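Outer membrane protein assembly factor BamA (Haemophilus ducreyi, PDB 4K3C) probably helps assemble and insert beta-barrel proteins into the outer membrane as part of the Bam complex, and is present here as two POTRA domains and the membrane barrel. Local coordinates at residues S354-L359 with V366-G371; N433-L438 with F458-T463. One frame throughout, in Å; residues are numbered along the deposited sequence.

Interaction 1. Residues S354-L359 with V366-G371; sequences SGYIPL and VIATKG
Tyr356 lays its ring over the methyl group of Ala368 on the facing strand. Ala368 CB lies 4.1 Å from the centroid of the Tyr356 ring, 28° off the normal, a CH-pi contact. Val366 CG1 meets the same ring at its edge, 4.0 Å from Tyr356 CD2. Tyr356 CG stands beside its own backbone N (chi1 -64°), and from there the ring rises from the face and leans toward Lys370. There Tyr356 OH lies 3.6 Å from Lys370 NZ, a near approach and not a hydrogen bond. The strands are neighbours in the Omp85 beta-barrel. They form an antiparallel hairpin, with an angle of 162° between the short segments. Two hydrogen-bonded pairs hold them. Gly355 N to Thr369 O is 3.1 Å, and Thr369 N returns a bond to Gly355 O. Ile367 N to Ile357 O is 2.6 Å and lies in the carbonyl plane, while Ile357 N bonds Ile367 O. Ile357, Ile367 and Thr369 occupy the other face, where Leu359 CD1 reaches Ile367 CG1 at 4.2 Å. Further out, the Ser354 hydroxyl is hydrogen-bonded to Ser330 OG. Leu319 packs on Tyr356.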
loop_
_atom_site.group_PDB
_atom_site.type_symbol
_atom_site.label_atom_id
_atom_site.label_comp_id
_atom_site.label_asym_id
_atom_site.label_seq_id
_atom_site.Cartn_x
_atom_site.Cartn_y
_atom_site.Cartn_z
ATOM N N SER A 354 -10.814 -4.410 5.797
ATOM C CA SER A 354 -10.357 -4.550 7.141
ATOM C C SER A 354 -10.693 -3.235 7.770
ATOM O O SER A 354 -10.504 -2.213 7.164
ATOM C CB SER A 354 -8.878 -4.808 7.181
ATOM O OG SER A 354 -8.200 -3.647 6.805
ATOM N N GLY A 355 -11.246 -3.284 8.968
ATOM C CA GLY A 355 -11.660 -2.119 9.703
ATOM C C GLY A 355 -11.445 -2.289 11.176
ATOM O O GLY A 355 -11.415 -3.368 11.696
ATOM N N TYR A 356 -11.291 -1.173 11.839
ATOM C CA TYR A 356 -10.962 -1.125 13.256
ATOM C C TYR A 356 -11.883 -0.166 14.018
ATOM O O TYR A 356 -12.102 0.974 13.604
ATOM C CB TYR A 356 -9.497 -0.716 13.464
ATOM C CG TYR A 356 -8.473 -1.684 12.911
ATOM C CD1 TYR A 356 -8.298 -1.833 11.545
ATOM C CD2 TYR A 356 -7.655 -2.421 13.756
ATOM C CE1 TYR A 356 -7.366 -2.710 11.030
ATOM C CE2 TYR A 356 -6.709 -3.299 13.246
ATOM C CZ TYR A 356 -6.576 -3.435 11.876
ATOM O OH TYR A 356 -5.659 -4.300 11.346
ATOM N N ILE A 357 -12.389 -0.633 15.153
ATOM C CA ILE A 357 -13.280 0.141 16.007
ATOM C C ILE A 357 -12.725 0.203 17.433
ATOM O O ILE A 357 -12.526 -0.832 18.082
ATOM C CB ILE A 357 -14.665 -0.517 16.037
ATOM C CG1 ILE A 357 -15.413 -0.212 14.749
ATOM C CG2 ILE A 357 -15.462 -0.083 17.249
ATOM C CD1 ILE A 357 -16.665 -1.039 14.602
ATOM N N PRO A 358 -12.451 1.414 17.923
ATOM C CA PRO A 358 -11.957 1.527 19.297
ATOM C C PRO A 358 -13.121 1.683 20.270
ATOM O O PRO A 358 -14.109 2.339 19.908
ATOM C CB PRO A 358 -11.103 2.802 19.247
ATOM C CG PRO A 358 -11.744 3.640 18.198
ATOM C CD PRO A 358 -12.352 2.686 17.184
ATOM N N LEU A 359 -13.015 1.094 21.464
ATOM C CA LEU A 359 -14.100 1.153 22.452
ATOM C C LEU A 359 -13.786 2.207 23.514
ATOM O O LEU A 359 -14.465 2.325 24.538
ATOM C CB LEU A 359 -14.298 -0.215 23.116
ATOM C CG LEU A 359 -14.603 -1.416 22.217
ATOM C CD1 LEU A 359 -15.104 -2.625 22.993
ATOM C CD2 LEU A 359 -15.604 -1.017 21.170
ATOM N N VAL A 366 -9.703 -2.386 21.193
ATOM C CA VAL A 366 -10.128 -2.189 19.818
ATOM C C VAL A 366 -10.817 -3.465 19.375
ATOM O O VAL A 366 -10.442 -4.549 19.824
ATOM C CB VAL A 366 -8.905 -1.903 18.906
ATOM C CG1 VAL A 366 -9.275 -1.991 17.423
ATOM C CG2 VAL A 366 -8.335 -0.549 19.215
ATOM N N ILE A 367 -11.849 -3.338 18.541
ATOM C CA ILE A 367 -12.455 -4.499 17.910
ATOM C C ILE A 367 -12.089 -4.396 16.459
ATOM O O ILE A 367 -12.343 -3.370 15.845
ATOM C CB ILE A 367 -14.007 -4.529 18.036
ATOM C CG1 ILE A 367 -14.425 -4.775 19.477
ATOM C CG2 ILE A 367 -14.609 -5.638 17.169
ATOM C CD1 ILE A 367 -15.820 -5.284 19.599
ATOM N N ALA A 368 -11.479 -5.442 15.912
ATOM C CA ALA A 368 -11.126 -5.452 14.496
ATOM C C ALA A 368 -11.821 -6.586 13.773
ATOM O O ALA A 368 -12.062 -7.651 14.340
ATOM C CB ALA A 368 -9.635 -5.549 14.311
ATOM N N THR A 369 -12.158 -6.335 12.514
ATOM C CA THR A 369 -12.871 -7.299 11.693
ATOM C C THR A 369 -12.251 -7.253 10.307
ATOM O O THR A 369 -11.717 -6.226 9.917
ATOM C CB THR A 369 -14.389 -6.976 11.608
ATOM O OG1 THR A 369 -14.600 -5.845 10.749
ATOM C CG2 THR A 369 -14.968 -6.678 13.003
ATOM N N LYS A 370 -12.302 -8.372 9.586
ATOM C CA LYS A 370 -11.698 -8.507 8.255
ATOM C C LYS A 370 -12.567 -9.470 7.460
ATOM O O LYS A 370 -13.098 -10.445 8.014
ATOM C CB LYS A 370 -10.279 -9.090 8.350
ATOM C CG LYS A 370 -9.320 -8.293 9.218
ATOM C CD LYS A 370 -7.984 -9.012 9.409
ATOM C CE LYS A 370 -6.899 -8.068 9.991
ATOM N NZ LYS A 370 -7.109 -7.591 11.406
ATOM N N GLY A 371 -12.717 -9.210 6.168
ATOM C CA GLY A 371 -13.481 -10.100 5.314
ATOM C C GLY A 371 -12.945 -10.086 3.897
ATOM O O GLY A 371 -12.564 -9.044 3.390
#

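Interaction 2. Residues N433-L438 with F458-T463; sequences NASLEL and FVDAAT
Glu437 and Phe458 face each other across a non-hydrogen-bonded pair, and their side chains meet at the base. Glu437 CB lies 3.5 Å from Phe458 CB. From that base the two chains run at a slant to each other, with the carboxylate plane turned 50° from the ring. The Phe458 ring leans away from Glu437 and its strand, to the side of strand 489-500, where it packs on Ala495. The backbone N of Asp460 lies at the ring edge, in plane. Arg399 makes a cation-pi contact with this ring and a salt bridge with Asp460 OD2. The Glu437 carboxylate is hydrogen-bonded through OE2 to Ser456 OG.

Asp460 pairs with Ser435 on the same face. Its CG stands beside its backbone N (chi1 -68°), which turns the carboxylate toward the serine. The spacing of their oxygens in the model is doubtful. Further along, Asn433 CB touches Ala462 CB at 3.9 Å. Ala434, Leu436, Val459 and Ala461 point to the other side, where Leu436 and Val459 lie on the surface.

The backbone is joined by two hydrogen-bonded pairs. Ala434 N to Ala461 O is 2.7 Å, and Ala461 N answers to Ala434 O. Val459 N to Leu436 O is also 2.7 Å. Leu436 N reaches Val459 O at 3.0 Å, tilted 22° from the carbonyl plane. Successive side chains alternate between a face rich in polar groups, which also holds Phe458 and Ala462, and an apolar face, as is typical of a transmembrane beta-barrel wall, here the Omp85 barrel of BamA.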
loop_
_atom_site.group_PDB
_atom_site.type_symbol
_atom_site.label_atom_id
_atom_site.label_comp_id
_atom_site.label_asym_id
_atom_site.label_seq_id
_atom_site.Cartn_x
_atom_site.Cartn_y
_atom_site.Cartn_z
ATOM N N ASN A 433 -13.719 -15.586 3.358
ATOM C CA ASN A 433 -13.162 -15.709 4.683
ATOM C C ASN A 433 -13.582 -14.477 5.453
ATOM O O ASN A 433 -13.891 -13.444 4.856
ATOM C CB ASN A 433 -11.643 -15.797 4.624
ATOM C CG ASN A 433 -10.996 -14.496 4.147
ATOM O OD1 ASN A 433 -11.389 -13.930 3.135
ATOM N ND2 ASN A 433 -10.013 -14.016 4.891
ATOM N N ALA A 434 -13.623 -14.582 6.774
ATOM C CA ALA A 434 -13.845 -13.402 7.588
ATOM C C ALA A 434 -13.248 -13.648 8.939
ATOM O O ALA A 434 -12.849 -14.774 9.254
ATOM C CB ALA A 434 -15.285 -13.096 7.703
ATOM N N SER A 435 -13.171 -12.593 9.736
ATOM C CA SER A 435 -12.417 -12.660 10.974
ATOM C C SER A 435 -12.887 -11.544 11.890
ATOM O O SER A 435 -13.281 -10.468 11.431
ATOM C CB SER A 435 -10.933 -12.513 10.668
ATOM O OG SER A 435 -10.140 -13.031 11.713
ATOM N N LEU A 436 -12.865 -11.812 13.186
ATOM C CA LEU A 436 -13.343 -10.877 14.179
ATOM C C LEU A 436 -12.381 -11.029 15.339
ATOM O O LEU A 436 -12.128 -12.150 15.788
ATOM C CB LEU A 436 -14.750 -11.294 14.602
ATOM C CG LEU A 436 -15.671 -10.392 15.435
ATOM C CD1 LEU A 436 -16.123 -11.075 16.727
ATOM C CD2 LEU A 436 -15.054 -9.029 15.713
ATOM N N GLU A 437 -11.816 -9.930 15.819
ATOM C CA GLU A 437 -10.932 -10.034 16.973
ATOM C C GLU A 437 -11.036 -8.906 17.967
ATOM O O GLU A 437 -11.261 -7.760 17.595
ATOM C CB GLU A 437 -9.464 -10.246 16.569
ATOM C CG GLU A 437 -8.868 -9.322 15.527
ATOM C CD GLU A 437 -7.613 -9.934 14.863
ATOM O OE1 GLU A 437 -7.613 -10.044 13.611
ATOM O OE2 GLU A 437 -6.641 -10.310 15.582
ATOM N N LEU A 438 -10.872 -9.252 19.241
ATOM C CA LEU A 438 -10.734 -8.259 20.302
ATOM C C LEU A 438 -9.259 -8.024 20.612
ATOM O O LEU A 438 -8.586 -8.898 21.136
ATOM C CB LEU A 438 -11.431 -8.714 21.591
ATOM C CG LEU A 438 -12.089 -7.626 22.449
ATOM C CD1 LEU A 438 -11.889 -7.929 23.890
ATOM C CD2 LEU A 438 -11.594 -6.229 22.131
ATOM N N PHE A 458 -9.395 -13.897 18.829
ATOM C CA PHE A 458 -9.989 -13.792 17.499
ATOM C C PHE A 458 -10.885 -14.982 17.195
ATOM O O PHE A 458 -10.825 -16.024 17.875
ATOM C CB PHE A 458 -8.888 -13.656 16.408
ATOM C CG PHE A 458 -8.046 -14.879 16.268
ATOM C CD1 PHE A 458 -8.428 -15.906 15.424
ATOM C CD2 PHE A 458 -6.894 -15.034 17.016
ATOM C CE1 PHE A 458 -7.682 -17.053 15.327
ATOM C CE2 PHE A 458 -6.134 -16.182 16.911
ATOM C CZ PHE A 458 -6.533 -17.191 16.063
ATOM N N VAL A 459 -11.708 -14.811 16.161
ATOM C CA VAL A 459 -12.399 -15.924 15.528
ATOM C C VAL A 459 -12.207 -15.791 14.022
ATOM O O VAL A 459 -12.623 -14.795 13.418
ATOM C CB VAL A 459 -13.912 -15.964 15.883
ATOM C CG1 VAL A 459 -14.670 -16.846 14.900
ATOM C CG2 VAL A 459 -14.108 -16.456 17.307
ATOM N N ASP A 460 -11.545 -16.765 13.414
ATOM C CA ASP A 460 -11.398 -16.752 11.959
ATOM C C ASP A 460 -12.390 -17.768 11.419
ATOM O O ASP A 460 -12.802 -18.687 12.129
ATOM C CB ASP A 460 -9.972 -17.126 11.507
ATOM C CG ASP A 460 -8.917 -16.075 11.876
ATOM O OD1 ASP A 460 -9.265 -15.000 12.394
ATOM O OD2 ASP A 460 -7.716 -16.321 11.622
ATOM N N ALA A 461 -12.771 -17.601 10.161
ATOM C CA ALA A 461 -13.701 -18.510 9.504
ATOM C C ALA A 461 -13.579 -18.328 7.998
ATOM O O ALA A 461 -13.495 -17.197 7.503
ATOM C CB ALA A 461 -15.125 -18.256 9.965
ATOM N N ALA A 462 -13.552 -19.449 7.283
ATOM C CA ALA A 462 -13.226 -19.466 5.859
ATOM C C ALA A 462 -13.927 -20.623 5.148
ATOM O O ALA A 462 -14.357 -21.591 5.785
ATOM C CB ALA A 462 -11.732 -19.571 5.672
ATOM N N THR A 463 -14.049 -20.515 3.828
ATOM C CA THR A 463 -14.750 -21.520 3.041
ATOM C C THR A 463 -14.284 -21.466 1.586
ATOM O O THR A 463 -14.370 -20.431 0.941
ATOM C CB THR A 463 -16.303 -21.344 3.136
ATOM O OG1 THR A 463 -16.954 -22.109 2.114
ATOM C CG2 THR A 463 -16.673 -19.903 2.950
#

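In the fold
Interactions 1 and 2 lie side by side in the barrel wall, with centres about 11 Å apart. Strands 366-378 and 430-440 are neighbours, and this joins the two contacts edge to edge. Probable backbone hydrogen bonds cross the seam. Ala368 O is 2.7 Å from Glu437 N, and Lys370 N is 3.0 Å from Ser435 O. Ala434 CB also packs against Lys370 O at 3.5 Å. The order across the wall is therefore 354-359, 366-371, 433-438 and 458-463, each strand antiparallel to the next. Glu437 OE1 has weak, long ion pairs with two basic groups, Lys370 of interaction 1 and Arg399, which lies outside both contacts.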